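Local coordinates for fibronectin type III domain-containing protein (PDB 6P2K) that probably hydrolyses xyloglucan-type beta-glucans as a family GH74 glycoside hydrolase, through its paired seven-bladed beta-propeller catalytic module, at residues W325-P330 / Q436-G441. Numbering follows the deposited sequence.
Sequences WDYATP and QHRRGG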
loop_
_atom_site.group_PDB
_atom_site.type_symbol
_atom_site.label_atom_id
_atom_site.label_comp_id
_atom_site.label_asym_id
_atom_site.label_seq_id
_atom_site.Cartn_x
_atom_site.Cartn_y
_atom_site.Cartn_z
ATOM N N TRP B 325 -2.007 13.998 -29.362
ATOM C CA TRP B 325 -2.257 14.587 -28.051
ATOM C C TRP B 325 -3.647 15.197 -27.954
ATOM O O TRP B 325 -4.226 15.232 -26.861
ATOM C CB TRP B 325 -1.189 15.638 -27.708
ATOM C CG TRP B 325 -1.156 16.882 -28.571
ATOM C CD1 TRP B 325 -0.270 17.158 -29.575
ATOM C CD2 TRP B 325 -2.014 18.030 -28.471
ATOM N NE1 TRP B 325 -0.531 18.394 -30.115
ATOM C CE2 TRP B 325 -1.598 18.949 -29.457
ATOM C CE3 TRP B 325 -3.097 18.366 -27.653
ATOM C CZ2 TRP B 325 -2.226 20.181 -29.645
ATOM C CZ3 TRP B 325 -3.725 19.589 -27.846
ATOM C CH2 TRP B 325 -3.284 20.481 -28.833
ATOM N N ASP B 326 -4.203 15.662 -29.073
ATOM C CA ASP B 326 -5.487 16.365 -29.084
ATOM C C ASP B 326 -6.604 15.337 -29.203
ATOM O O ASP B 326 -6.990 14.927 -30.300
ATOM C CB ASP B 326 -5.525 17.378 -30.222
ATOM C CG ASP B 326 -6.712 18.324 -30.132
ATOM O OD1 ASP B 326 -7.479 18.241 -29.149
ATOM O OD2 ASP B 326 -6.875 19.154 -31.051
ATOM N N TYR B 327 -7.137 14.914 -28.056
ATOM C CA TYR B 327 -8.237 13.950 -28.023
ATOM C C TYR B 327 -9.495 14.648 -28.534
ATOM O O TYR B 327 -10.345 15.119 -27.775
ATOM C CB TYR B 327 -8.425 13.391 -26.616
ATOM C CG TYR B 327 -9.305 12.160 -26.568
ATOM C CD1 TYR B 327 -8.782 10.903 -26.829
ATOM C CD2 TYR B 327 -10.658 12.257 -26.261
ATOM C CE1 TYR B 327 -9.580 9.774 -26.789
ATOM C CE2 TYR B 327 -11.464 11.133 -26.214
ATOM C CZ TYR B 327 -10.918 9.897 -26.483
ATOM O OH TYR B 327 -11.712 8.776 -26.441
ATOM N N ALA B 328 -9.606 14.719 -29.858
ATOM C CA ALA B 328 -10.690 15.428 -30.538
ATOM C C ALA B 328 -11.459 14.412 -31.375
ATOM O O ALA B 328 -11.074 14.112 -32.509
ATOM C CB ALA B 328 -10.146 16.565 -31.398
ATOM N N THR B 329 -12.548 13.886 -30.816
ATOM C CA THR B 329 -13.307 12.827 -31.459
ATOM C C THR B 329 -14.796 13.033 -31.214
ATOM O O THR B 329 -15.191 13.451 -30.113
ATOM C CB THR B 329 -12.876 11.444 -30.945
ATOM O OG1 THR B 329 -13.751 10.436 -31.464
ATOM C CG2 THR B 329 -12.902 11.400 -29.419
ATOM N N PRO B 330 -15.650 12.785 -32.223
ATOM C CA PRO B 330 -15.306 12.466 -33.615
ATOM C C PRO B 330 -14.557 13.608 -34.295
ATOM O O PRO B 330 -14.612 14.733 -33.805
ATOM C CB PRO B 330 -16.673 12.251 -34.277
ATOM C CG PRO B 330 -17.582 11.893 -33.167
ATOM C CD PRO B 330 -17.102 12.691 -31.990
ATOM N N GLN B 436 -4.840 14.937 -18.820
ATOM C CA GLN B 436 -5.317 15.103 -17.451
ATOM C C GLN B 436 -6.308 16.251 -17.294
ATOM O O GLN B 436 -6.925 16.361 -16.229
ATOM C CB GLN B 436 -4.136 15.293 -16.491
ATOM C CG GLN B 436 -3.270 14.042 -16.334
ATOM C CD GLN B 436 -2.374 14.070 -15.097
ATOM O OE1 GLN B 436 -2.393 15.020 -14.314
ATOM N NE2 GLN B 436 -1.585 13.014 -14.921
ATOM N N HIS B 437 -6.494 17.097 -18.310
ATOM C CA HIS B 437 -7.520 18.129 -18.214
ATOM C C HIS B 437 -8.920 17.576 -18.449
ATOM O O HIS B 437 -9.904 18.248 -18.114
ATOM C CB HIS B 437 -7.217 19.277 -19.188
ATOM C CG HIS B 437 -7.931 19.186 -20.503
ATOM N ND1 HIS B 437 -7.410 18.508 -21.588
ATOM C CD2 HIS B 437 -9.103 19.721 -20.923
ATOM C CE1 HIS B 437 -8.239 18.615 -22.611
ATOM N NE2 HIS B 437 -9.275 19.344 -22.234
ATOM N N ARG B 438 -9.027 16.358 -18.975
ATOM C CA ARG B 438 -10.314 15.707 -19.201
ATOM C C ARG B 438 -10.661 14.900 -17.955
ATOM O O ARG B 438 -10.207 13.765 -17.786
ATOM C CB ARG B 438 -10.253 14.843 -20.454
ATOM C CG ARG B 438 -9.425 15.470 -21.573
ATOM C CD ARG B 438 -9.627 14.775 -22.911
ATOM N NE ARG B 438 -10.788 15.297 -23.628
ATOM C CZ ARG B 438 -10.720 16.184 -24.616
ATOM N NH1 ARG B 438 -9.546 16.668 -25.008
ATOM N NH2 ARG B 438 -11.833 16.593 -25.205
ATOM N N ARG B 439 -11.470 15.493 -17.075
ATOM C CA ARG B 439 -11.723 14.933 -15.755
ATOM C C ARG B 439 -12.843 13.900 -15.739
ATOM O O ARG B 439 -13.014 13.215 -14.726
ATOM C CB ARG B 439 -12.055 16.053 -14.759
ATOM C CG ARG B 439 -11.080 17.227 -14.774
ATOM C CD ARG B 439 -9.636 16.794 -14.509
ATOM N NE ARG B 439 -9.415 16.351 -13.133
ATOM C CZ ARG B 439 -8.240 15.943 -12.661
ATOM N NH1 ARG B 439 -7.173 15.924 -13.452
ATOM N NH2 ARG B 439 -8.129 15.556 -11.397
ATOM N N GLY B 440 -13.598 13.764 -16.822
ATOM C CA GLY B 440 -14.683 12.810 -16.875
ATOM C C GLY B 440 -16.033 13.464 -16.632
ATOM O O GLY B 440 -16.143 14.546 -16.048
ATOM N N GLY B 441 -17.082 12.791 -17.097
ATOM C CA GLY B 441 -18.428 13.325 -16.964
ATOM C C GLY B 441 -18.645 14.642 -17.674
ATOM O O GLY B 441 -19.422 15.477 -17.197
HETATM O O HOH W 1 -6.748 15.761 -25.064
#
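R438 lays one face of its guanidinium group over the backbone carbonyl of Y327. The oxygen, Y327 O, stands 2.9 Å above the guanidinium plane and toward its rim, about equally far from NH1 and NH2. Neither N-H points well at it, so the contact is polar but not a hydrogen bond. A bend in the R438 chain at chi3 (85°) turns this face against the oxygen. NH1 also touches Y327 CB at 3.8 Å. The phenol ring meets R438 obliquely, with Y327 CD2 passing R438 NE at 4.0 Å. From there the ring leads away. The ring and guanidinium planes are 57° apart.

A water completes the link. It accepts from Y327 N at 3.1 Å. It also accepts from R438 NH1 at 2.9 Å. D326 OD1 lies 4.9 Å from R438 NH1, an opposite charge nearby but not a salt bridge.

Two inter-blade loops meet here. One links sheet 265-314 to sheet 336-373. The other leads from strand 431-432 to sheet 447-496. The blades are mostly four-stranded and antiparallel. By their order the loops probably belong to different beta-propellers, which would place the contact where the two meet. It is small and lies away from the zinc sites.

Y327 is the centre of an inverse gamma turn, with a weak bond from A328 N to D326 O. H437 backs the opposite face of the R438 guanidinium, NE2 lying 3.8 Å above the plane. Its ND1 is bonded to N434 O. Replacing R438 with an alanine would probably leave the water without its second donor and open a gap between Y327 and H437.

Farther out, R439 NH1 bonds Q436 O at 2.8 Å, in both the carbonyl and guanidinium planes. The N-H...O angle is 161°. R438 O accepts from W385 NE1. Y327 also packs on G441 of the second subunit.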